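Local coordinates for esterase (Rhizomucor miehei CAU432, PDB 4WY8), which hydrolyses carboxylic esters as a fungal carboxylesterase, probably through a serine nucleophile carried on an alpha/beta hydrolase fold, at residues Thr99-Arg110 with Ile293-Pro301; Val172-Leu180 with Asp245-Ala253. One frame throughout, in Å; residues are numbered along the deposited sequence.

Interaction 1. Residues Thr99-Arg110 with Ile293-Pro301; sequences THRRTVYELTVR and IFNLATLSP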
loop_
_atom_site.group_PDB
_atom_site.type_symbol
_atom_site.label_atom_id
_atom_site.label_comp_id
_atom_site.label_asym_id
_atom_site.label_seq_id
_atom_site.Cartn_x
_atom_site.Cartn_y
_atom_site.Cartn_z
ATOM N N THR A 99 8.572 -22.988 -5.169
ATOM C CA THR A 99 8.845 -21.641 -5.655
ATOM C C THR A 99 8.197 -20.597 -4.751
ATOM O O THR A 99 8.722 -19.481 -4.582
ATOM C CB THR A 99 8.351 -21.430 -7.082
ATOM O OG1 THR A 99 6.937 -21.643 -7.154
ATOM C CG2 THR A 99 9.051 -22.402 -8.017
ATOM N N HIS A 100 7.076 -20.956 -4.138
ATOM C CA HIS A 100 6.348 -19.972 -3.336
ATOM C C HIS A 100 6.500 -20.227 -1.856
ATOM O O HIS A 100 5.779 -19.639 -1.040
ATOM C CB HIS A 100 4.868 -19.952 -3.717
ATOM C CG HIS A 100 4.614 -19.370 -5.072
ATOM N ND1 HIS A 100 5.035 -19.976 -6.236
ATOM C CD2 HIS A 100 4.023 -18.203 -5.440
ATOM C CE1 HIS A 100 4.696 -19.218 -7.272
ATOM N NE2 HIS A 100 4.084 -18.137 -6.816
ATOM N N ARG A 101 7.431 -21.116 -1.512
ATOM C CA ARG A 101 7.676 -21.446 -0.118
ATOM C C ARG A 101 7.987 -20.200 0.702
ATOM O O ARG A 101 7.479 -20.023 1.811
ATOM C CB ARG A 101 8.831 -22.445 0.009
ATOM C CG ARG A 101 9.229 -22.685 1.468
ATOM C CD ARG A 101 10.350 -23.705 1.576
ATOM N NE ARG A 101 11.549 -23.228 0.902
ATOM C CZ ARG A 101 12.593 -23.991 0.602
ATOM N NH1 ARG A 101 12.585 -25.276 0.910
ATOM N NH2 ARG A 101 13.641 -23.461 -0.003
ATOM N N ARG A 102 8.858 -19.351 0.182
ATOM C CA ARG A 102 9.251 -18.161 0.933
ATOM C C ARG A 102 8.017 -17.285 1.232
ATOM O O ARG A 102 7.712 -16.953 2.389
ATOM C CB ARG A 102 10.320 -17.392 0.135
ATOM C CG ARG A 102 10.672 -16.009 0.688
ATOM C CD ARG A 102 11.506 -16.079 1.939
ATOM N NE ARG A 102 12.787 -16.732 1.650
ATOM C CZ ARG A 102 13.785 -16.859 2.522
ATOM N NH1 ARG A 102 13.675 -16.367 3.747
ATOM N NH2 ARG A 102 14.898 -17.466 2.157
ATOM N N THR A 103 7.294 -16.946 0.169
ATOM C CA THR A 103 6.109 -16.114 0.276
ATOM C C THR A 103 5.071 -16.700 1.244
ATOM O O THR A 103 4.544 -16.000 2.122
ATOM C CB THR A 103 5.475 -15.944 -1.109
ATOM O OG1 THR A 103 6.424 -15.307 -1.983
ATOM C CG2 THR A 103 4.201 -15.114 -1.007
ATOM N N VAL A 104 4.805 -17.993 1.086
ATOM C CA VAL A 104 3.797 -18.691 1.871
ATOM C C VAL A 104 4.187 -18.814 3.351
ATOM O O VAL A 104 3.376 -18.537 4.241
ATOM C CB VAL A 104 3.528 -20.095 1.261
ATOM C CG1 VAL A 104 2.807 -20.981 2.258
ATOM C CG2 VAL A 104 2.709 -19.966 -0.051
ATOM N N TYR A 105 5.432 -19.177 3.631
ATOM C CA TYR A 105 5.864 -19.285 5.032
ATOM C C TYR A 105 5.797 -17.923 5.710
ATOM O O TYR A 105 5.279 -17.812 6.858
ATOM C CB TYR A 105 7.286 -19.854 5.151
ATOM C CG TYR A 105 7.415 -21.350 4.916
ATOM C CD1 TYR A 105 6.472 -22.049 4.168
ATOM C CD2 TYR A 105 8.507 -22.063 5.432
ATOM C CE1 TYR A 105 6.609 -23.430 3.941
ATOM C CE2 TYR A 105 8.654 -23.443 5.214
ATOM C CZ TYR A 105 7.699 -24.115 4.467
ATOM O OH TYR A 105 7.825 -25.475 4.236
ATOM N N GLU A 106 6.267 -16.882 5.001
ATOM C CA GLU A 106 6.203 -15.519 5.580
ATOM C C GLU A 106 4.764 -15.049 5.839
ATOM O O GLU A 106 4.461 -14.478 6.876
ATOM C CB GLU A 106 6.909 -14.508 4.662
ATOM C CG GLU A 106 8.439 -14.565 4.702
ATOM C CD GLU A 106 9.059 -14.112 6.036
ATOM O OE1 GLU A 106 8.388 -13.423 6.847
ATOM O OE2 GLU A 106 10.250 -14.434 6.260
ATOM N N LEU A 107 3.887 -15.267 4.871
ATOM C CA LEU A 107 2.483 -14.902 5.020
ATOM C C LEU A 107 1.860 -15.653 6.206
ATOM O O LEU A 107 1.140 -15.094 7.024
ATOM C CB LEU A 107 1.740 -15.222 3.724
ATOM C CG LEU A 107 0.256 -14.848 3.652
ATOM C CD1 LEU A 107 -0.005 -13.324 3.856
ATOM C CD2 LEU A 107 -0.340 -15.353 2.336
ATOM N N THR A 108 2.165 -16.935 6.285
ATOM C CA THR A 108 1.709 -17.780 7.371
ATOM C C THR A 108 2.065 -17.190 8.716
ATOM O O THR A 108 1.172 -17.019 9.565
ATOM C CB THR A 108 2.313 -19.188 7.283
ATOM O OG1 THR A 108 1.883 -19.829 6.066
ATOM C CG2 THR A 108 1.905 -20.008 8.509
ATOM N N VAL A 109 3.341 -16.860 8.940
ATOM C CA VAL A 109 3.665 -16.405 10.302
ATOM C C VAL A 109 3.338 -14.938 10.546
ATOM O O VAL A 109 3.065 -14.536 11.690
ATOM C CB VAL A 109 5.152 -16.627 10.660
ATOM C CG1 VAL A 109 5.507 -18.119 10.507
ATOM C CG2 VAL A 109 6.043 -15.785 9.758
ATOM N N ARG A 110 3.324 -14.124 9.497
ATOM C CA ARG A 110 2.997 -12.715 9.705
ATOM C C ARG A 110 1.497 -12.541 9.939
ATOM O O ARG A 110 1.095 -11.751 10.763
ATOM C CB ARG A 110 3.456 -11.861 8.530
ATOM C CG ARG A 110 4.976 -11.761 8.410
ATOM C CD ARG A 110 5.359 -10.823 7.276
ATOM N NE ARG A 110 6.723 -11.043 6.796
ATOM C CZ ARG A 110 7.452 -10.126 6.161
ATOM N NH1 ARG A 110 6.951 -8.909 5.941
ATOM N NH2 ARG A 110 8.674 -10.431 5.729
ATOM N N ILE A 293 8.330 -11.102 -7.850
ATOM C CA ILE A 293 9.071 -11.075 -6.606
ATOM C C ILE A 293 8.570 -12.121 -5.607
ATOM O O ILE A 293 9.259 -12.419 -4.634
ATOM C CB ILE A 293 9.065 -9.672 -5.987
ATOM C CG1 ILE A 293 7.655 -9.148 -5.747
ATOM C CG2 ILE A 293 9.792 -8.708 -6.932
ATOM C CD1 ILE A 293 7.681 -7.712 -5.212
ATOM N N PHE A 294 7.395 -12.702 -5.849
ATOM C CA PHE A 294 6.841 -13.667 -4.892
ATOM C C PHE A 294 6.985 -15.147 -5.274
ATOM O O PHE A 294 6.453 -16.028 -4.569
ATOM C CB PHE A 294 5.363 -13.350 -4.633
ATOM C CG PHE A 294 5.159 -12.049 -3.923
ATOM C CD1 PHE A 294 5.583 -11.899 -2.609
ATOM C CD2 PHE A 294 4.568 -10.970 -4.566
ATOM C CE1 PHE A 294 5.412 -10.688 -1.942
ATOM C CE2 PHE A 294 4.390 -9.754 -3.912
ATOM C CZ PHE A 294 4.808 -9.616 -2.598
ATOM N N ASN A 295 7.721 -15.434 -6.348
ATOM C CA ASN A 295 7.985 -16.829 -6.739
ATOM C C ASN A 295 9.468 -17.194 -6.774
ATOM O O ASN A 295 9.898 -17.999 -7.609
ATOM C CB ASN A 295 7.379 -17.114 -8.118
ATOM C CG ASN A 295 7.929 -16.191 -9.207
ATOM O OD1 ASN A 295 7.335 -15.156 -9.516
ATOM N ND2 ASN A 295 9.038 -16.593 -9.828
ATOM N N LEU A 296 10.242 -16.610 -5.867
ATOM C CA LEU A 296 11.687 -16.813 -5.849
ATOM C C LEU A 296 12.144 -17.410 -4.512
ATOM O O LEU A 296 11.354 -17.528 -3.552
ATOM C CB LEU A 296 12.402 -15.491 -6.123
ATOM C CG LEU A 296 11.945 -14.785 -7.417
ATOM C CD1 LEU A 296 12.600 -13.425 -7.564
ATOM C CD2 LEU A 296 12.194 -15.634 -8.681
ATOM N N ALA A 297 13.416 -17.791 -4.446
ATOM C CA ALA A 297 13.938 -18.457 -3.246
ATOM C C ALA A 297 14.002 -17.494 -2.074
ATOM O O ALA A 297 13.864 -17.899 -0.904
ATOM C CB ALA A 297 15.312 -19.057 -3.532
ATOM N N THR A 298 14.208 -16.217 -2.397
ATOM C CA THR A 298 14.286 -15.148 -1.402
ATOM C C THR A 298 13.175 -14.121 -1.612
ATOM O O THR A 298 12.454 -14.156 -2.607
ATOM C CB THR A 298 15.615 -14.414 -1.474
ATOM O OG1 THR A 298 15.799 -13.967 -2.826
ATOM C CG2 THR A 298 16.766 -15.343 -1.093
ATOM N N LEU A 299 13.078 -13.175 -0.694
ATOM C CA LEU A 299 12.050 -12.149 -0.757
ATOM C C LEU A 299 12.670 -10.766 -0.728
ATOM O O LEU A 299 13.356 -10.432 0.232
ATOM C CB LEU A 299 11.077 -12.329 0.417
ATOM C CG LEU A 299 9.890 -11.372 0.442
ATOM C CD1 LEU A 299 9.006 -11.610 -0.781
ATOM C CD2 LEU A 299 9.106 -11.583 1.735
ATOM N N SER A 300 12.407 -9.955 -1.754
ATOM C CA SER A 300 12.977 -8.608 -1.824
ATOM C C SER A 300 12.468 -7.761 -0.659
ATOM O O SER A 300 11.444 -8.083 -0.066
ATOM C CB SER A 300 12.636 -7.926 -3.156
ATOM O OG SER A 300 11.294 -7.482 -3.230
ATOM N N PRO A 301 13.209 -6.699 -0.299
ATOM C CA PRO A 301 12.716 -5.795 0.753
ATOM C C PRO A 301 11.290 -5.273 0.463
ATOM O O PRO A 301 10.406 -5.284 1.348
ATOM C CB PRO A 301 13.742 -4.655 0.740
ATOM C CG PRO A 301 15.019 -5.304 0.208
ATOM C CD PRO A 301 14.551 -6.317 -0.794
HETATM O O HOH W 1 8.364 -17.275 -2.507
HETATM O O HOH W 2 12.581 -20.725 -0.342
HETATM O O HOH W 3 10.612 -20.201 -2.262
#
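The carbonyl oxygen of A297 is gripped side-on by R102, whose NE lies 3.0 Å and NH2 3.3 Å from A297 O. The oxygen sits almost exactly in the guanidinium plane, and the two nitrogens approach it from opposite faces of the carbonyl plane; the NE bond is the straighter, 160° at the hydrogen. CG of the arginine, anti to the backbone N (chi1 171°), rests on L299 CB at 3.7 Å, and the bends at chi2 and chi3 bring NE and NH2 round to A297 O. NH1 of the same group bonds E46 O, which helps fix the rotation of the guanidinium.

The next residue, T103, donates from OG1 to F294 O over 2.7 Å, and OG1 lies at the edge of the F294 ring, near its plane. With CG2 anti to the backbone N, the methyl of T103 is sent against F294 CD1, 3.8 Å away. One water accepts from T103 N and lies within bonding distance of F294 O; another accepts from R102 N and lies near L296 O.

In this alpha/beta hydrolase fold the loop follows H291, the likely catalytic histidine, and leads into the C-terminal helix 301-322. H100, at the N-cap position, turns one ring face to the backbone of N295, with N295 CA 4.1 Å above the ring centre. Its ND1 pairs with T99 OG1 and its NE2 with D163 OD2, which hold the ring from both nitrogens. Towards the far end, R110 is salt-bridged to E106 and to D308 of helix 301-322, and its NH2 brushes L299 CD2.

Interaction 2. Residues Val172-Leu180 with Asp245-Ala253; sequences VVCIRAKQL and DDLRVLPRA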
loop_
_atom_site.group_PDB
_atom_site.type_symbol
_atom_site.label_atom_id
_atom_site.label_comp_id
_atom_site.label_asym_id
_atom_site.label_seq_id
_atom_site.Cartn_x
_atom_site.Cartn_y
_atom_site.Cartn_z
ATOM N N VAL A 172 -11.345 -15.128 -10.630
ATOM C CA VAL A 172 -12.394 -15.887 -11.314
ATOM C C VAL A 172 -13.058 -16.931 -10.398
ATOM O O VAL A 172 -14.220 -17.264 -10.586
ATOM C CB VAL A 172 -11.857 -16.547 -12.600
ATOM C CG1 VAL A 172 -11.416 -15.474 -13.565
ATOM C CG2 VAL A 172 -10.691 -17.521 -12.300
ATOM N N VAL A 173 -12.330 -17.447 -9.407
ATOM C CA VAL A 173 -12.968 -18.277 -8.395
ATOM C C VAL A 173 -14.004 -17.424 -7.643
ATOM O O VAL A 173 -15.092 -17.908 -7.328
ATOM C CB VAL A 173 -11.958 -18.885 -7.406
ATOM C CG1 VAL A 173 -12.629 -19.204 -6.073
ATOM C CG2 VAL A 173 -11.331 -20.128 -7.996
ATOM N N CYS A 174 -13.688 -16.154 -7.379
ATOM C CA CYS A 174 -14.706 -15.286 -6.764
ATOM C C CYS A 174 -15.952 -15.109 -7.652
ATOM O O CYS A 174 -17.093 -15.329 -7.175
ATOM C CB CYS A 174 -14.120 -13.914 -6.421
ATOM S SG CYS A 174 -13.032 -13.984 -4.977
ATOM N N ILE A 175 -15.752 -14.749 -8.929
ATOM C CA ILE A 175 -16.912 -14.605 -9.833
ATOM C C ILE A 175 -17.739 -15.907 -9.902
ATOM O O ILE A 175 -18.989 -15.906 -9.876
ATOM C CB ILE A 175 -16.486 -14.235 -11.246
ATOM C CG1 ILE A 175 -15.650 -12.955 -11.226
ATOM C CG2 ILE A 175 -17.710 -14.117 -12.175
ATOM C CD1 ILE A 175 -14.925 -12.693 -12.551
ATOM N N ARG A 176 -17.032 -17.024 -9.987
ATOM C CA ARG A 176 -17.683 -18.318 -10.062
ATOM C C ARG A 176 -18.496 -18.665 -8.809
ATOM O O ARG A 176 -19.628 -19.126 -8.920
ATOM C CB ARG A 176 -16.653 -19.411 -10.323
ATOM C CG ARG A 176 -17.317 -20.730 -10.546
ATOM C CD ARG A 176 -18.041 -20.727 -11.892
ATOM N NE ARG A 176 -19.061 -21.764 -11.927
ATOM C CZ ARG A 176 -18.814 -23.054 -12.104
ATOM N NH1 ARG A 176 -17.570 -23.482 -12.277
ATOM N NH2 ARG A 176 -19.820 -23.914 -12.111
ATOM N N ALA A 177 -17.933 -18.437 -7.626
ATOM C CA ALA A 177 -18.665 -18.700 -6.399
ATOM C C ALA A 177 -19.902 -17.796 -6.331
ATOM O O ALA A 177 -20.953 -18.207 -5.850
ATOM C CB ALA A 177 -17.769 -18.484 -5.164
ATOM N N LYS A 178 -19.771 -16.563 -6.803
ATOM C CA LYS A 178 -20.937 -15.682 -6.857
ATOM C C LYS A 178 -22.037 -16.291 -7.730
ATOM O O LYS A 178 -23.205 -16.303 -7.351
ATOM C CB LYS A 178 -20.572 -14.302 -7.396
ATOM C CG LYS A 178 -21.812 -13.420 -7.610
ATOM C CD LYS A 178 -21.567 -12.266 -8.567
ATOM C CE LYS A 178 -22.845 -11.475 -8.826
ATOM N NZ LYS A 178 -22.624 -10.348 -9.789
ATOM N N GLN A 179 -21.658 -16.792 -8.901
ATOM C CA GLN A 179 -22.641 -17.407 -9.803
ATOM C C GLN A 179 -23.322 -18.663 -9.218
ATOM O O GLN A 179 -24.448 -19.002 -9.598
ATOM C CB GLN A 179 -21.981 -17.709 -11.151
ATOM C CG GLN A 179 -21.772 -16.401 -11.909
ATOM C CD GLN A 179 -21.436 -16.575 -13.370
ATOM O OE1 GLN A 179 -21.261 -17.700 -13.866
ATOM N NE2 GLN A 179 -21.367 -15.449 -14.086
ATOM N N LEU A 180 -22.640 -19.353 -8.308
ATOM C CA LEU A 180 -23.235 -20.499 -7.605
ATOM C C LEU A 180 -23.995 -20.100 -6.321
ATOM O O LEU A 180 -24.395 -20.957 -5.534
ATOM C CB LEU A 180 -22.158 -21.533 -7.281
ATOM C CG LEU A 180 -21.729 -22.513 -8.400
ATOM C CD1 LEU A 180 -21.729 -21.951 -9.817
ATOM C CD2 LEU A 180 -20.397 -23.188 -8.069
ATOM N N ASP A 245 -22.102 -5.527 -14.321
ATOM C CA ASP A 245 -23.077 -6.355 -13.612
ATOM C C ASP A 245 -22.550 -7.751 -13.267
ATOM O O ASP A 245 -22.944 -8.341 -12.253
ATOM C CB ASP A 245 -24.371 -6.479 -14.423
ATOM C CG ASP A 245 -25.387 -5.401 -14.067
ATOM O OD1 ASP A 245 -25.076 -4.196 -14.212
ATOM O OD2 ASP A 245 -26.504 -5.768 -13.637
ATOM N N ASP A 246 -21.701 -8.308 -14.120
ATOM C CA ASP A 246 -21.092 -9.595 -13.803
ATOM C C ASP A 246 -20.268 -9.525 -12.503
ATOM O O ASP A 246 -20.130 -10.516 -11.809
ATOM C CB ASP A 246 -20.193 -10.054 -14.957
ATOM C CG ASP A 246 -20.982 -10.616 -16.148
ATOM O OD1 ASP A 246 -22.128 -11.088 -15.971
ATOM O OD2 ASP A 246 -20.436 -10.576 -17.276
ATOM N N LEU A 247 -19.717 -8.344 -12.203
ATOM C CA LEU A 247 -18.717 -8.175 -11.143
ATOM C C LEU A 247 -19.303 -7.604 -9.832
ATOM O O LEU A 247 -18.588 -7.440 -8.837
ATOM C CB LEU A 247 -17.602 -7.236 -11.630
ATOM C CG LEU A 247 -16.774 -7.797 -12.787
ATOM C CD1 LEU A 247 -15.788 -6.760 -13.302
ATOM C CD2 LEU A 247 -16.103 -9.098 -12.397
ATOM N N ARG A 248 -20.601 -7.308 -9.833
ATOM C CA ARG A 248 -21.272 -6.777 -8.649
ATOM C C ARG A 248 -21.249 -7.806 -7.531
ATOM O O ARG A 248 -21.170 -9.002 -7.802
ATOM C CB ARG A 248 -22.714 -6.404 -8.988
ATOM C CG ARG A 248 -22.806 -5.283 -9.982
ATOM C CD ARG A 248 -24.179 -4.656 -10.054
ATOM N NE ARG A 248 -24.168 -3.581 -11.044
ATOM C CZ ARG A 248 -23.877 -2.322 -10.750
ATOM N NH1 ARG A 248 -23.597 -1.999 -9.491
ATOM N NH2 ARG A 248 -23.876 -1.391 -11.699
ATOM N N VAL A 249 -21.371 -7.338 -6.290
ATOM C CA VAL A 249 -21.362 -8.191 -5.092
ATOM C C VAL A 249 -20.254 -9.272 -5.130
ATOM O O VAL A 249 -20.464 -10.466 -4.954
ATOM C CB VAL A 249 -22.831 -8.758 -4.839
ATOM C CG1 VAL A 249 -23.871 -7.764 -5.367
ATOM C CG2 VAL A 249 -23.114 -10.121 -5.450
ATOM N N LEU A 250 -19.028 -8.814 -5.352
ATOM C CA LEU A 250 -17.852 -9.678 -5.189
ATOM C C LEU A 250 -17.197 -9.410 -3.827
ATOM O O LEU A 250 -17.471 -8.377 -3.176
ATOM C CB LEU A 250 -16.862 -9.446 -6.330
ATOM C CG LEU A 250 -17.292 -10.022 -7.677
ATOM C CD1 LEU A 250 -16.212 -9.806 -8.710
ATOM C CD2 LEU A 250 -17.660 -11.482 -7.572
ATOM N N PRO A 251 -16.317 -10.323 -3.381
ATOM C CA PRO A 251 -15.726 -10.071 -2.059
ATOM C C PRO A 251 -14.803 -8.854 -2.011
ATOM O O PRO A 251 -14.189 -8.476 -3.011
ATOM C CB PRO A 251 -14.971 -11.377 -1.757
ATOM C CG PRO A 251 -15.680 -12.420 -2.586
ATOM C CD PRO A 251 -16.043 -11.689 -3.863
ATOM N N ARG A 252 -14.775 -8.202 -0.858
ATOM C CA ARG A 252 -13.828 -7.119 -0.547
ATOM C C ARG A 252 -12.423 -7.429 -1.124
ATOM O O ARG A 252 -11.890 -8.530 -0.931
ATOM C CB ARG A 252 -13.778 -6.938 0.978
ATOM C CG ARG A 252 -12.749 -5.970 1.518
ATOM C CD ARG A 252 -12.815 -5.936 3.075
ATOM N NE ARG A 252 -11.516 -5.607 3.670
ATOM C CZ ARG A 252 -11.097 -4.368 3.883
ATOM N NH1 ARG A 252 -11.882 -3.345 3.555
ATOM N NH2 ARG A 252 -9.890 -4.143 4.408
ATOM N N ALA A 253 -11.856 -6.483 -1.869
ATOM C CA ALA A 253 -10.699 -6.780 -2.717
ATOM C C ALA A 253 -9.504 -5.882 -2.460
ATOM O O ALA A 253 -9.651 -4.673 -2.262
ATOM C CB ALA A 253 -11.090 -6.662 -4.183
HETATM O O HOH W 4 -25.114 -9.500 -10.191
#
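K178 reaches across to the 245-253 segment as an almost straight rod, its CG anti to the backbone N (chi1 173°) and the rest of the chain extended. That shape carries the ammonium past the apolar groups to a cluster of main-chain oxygens, where NZ donates to R248 O at 2.8 Å. R248 O is met from a direction tilted 35° from the carbonyl plane. A weak bond runs from NZ to D246 O, and a water 2.7 Å from NZ accepts from the lysine while donating to D245 O. These carbonyls, in and just after the short, weakly bonded helix 244-247, would be expected to stabilise the positive charge. V249 crosses the lysine chain at about a right angle, its CG2 lying 3.6 Å from K178 CE.

Further back along helix 165-179 the meeting is apolar. L250 slants across I175, with L250 CD1 4.1 Å from I175 CG1, while its other methyl, CD2, lies over the helix backbone near C174 O and I175 CA. L247 also meets I175 at a slant: L247 CD2 packs on I175 CD1 at 3.8 Å, and Y270 of helix 264-276 touches both side chains. C174 holds SG anti to its carbonyl carbon (chi1 -74°), which lays the sulfur against P251 CG, 3.9 Å away. Between these contacts, N279 bonds both L247 O and L250 N, holding the R248-V249 bend.

Helix 165-179, which follows the probable nucleophile elbow at S164, thus packs against the connection leading into strand 253-258, beside strand 188-191 of the central sheet, as in the alpha/beta hydrolase fold, where helices flank a mostly parallel sheet.

In the fold
Interactions 1 and 2 lie on opposite sides of the chain's centre, their own centres 27 Å apart and their nearest atoms about 14 Å apart. Along the chain, interaction 2 is nested inside the loop that interaction 1 closes. Both adjoin the probable S164-D261-H291 triad in sequence: 293-301 starts two residues after H291, helix 165-179 directly after S164, and strand 253-258 ends shortly before D261. Interaction 1 also has a physical tie: H100 bonds D163, next to S164, and the side chain of N295 lies near the triad without touching it. R110 packs on K316 of the second subunit; R252, on segment 245-253 though not in the contact itself, forms a salt bridge with E305 of that subunit.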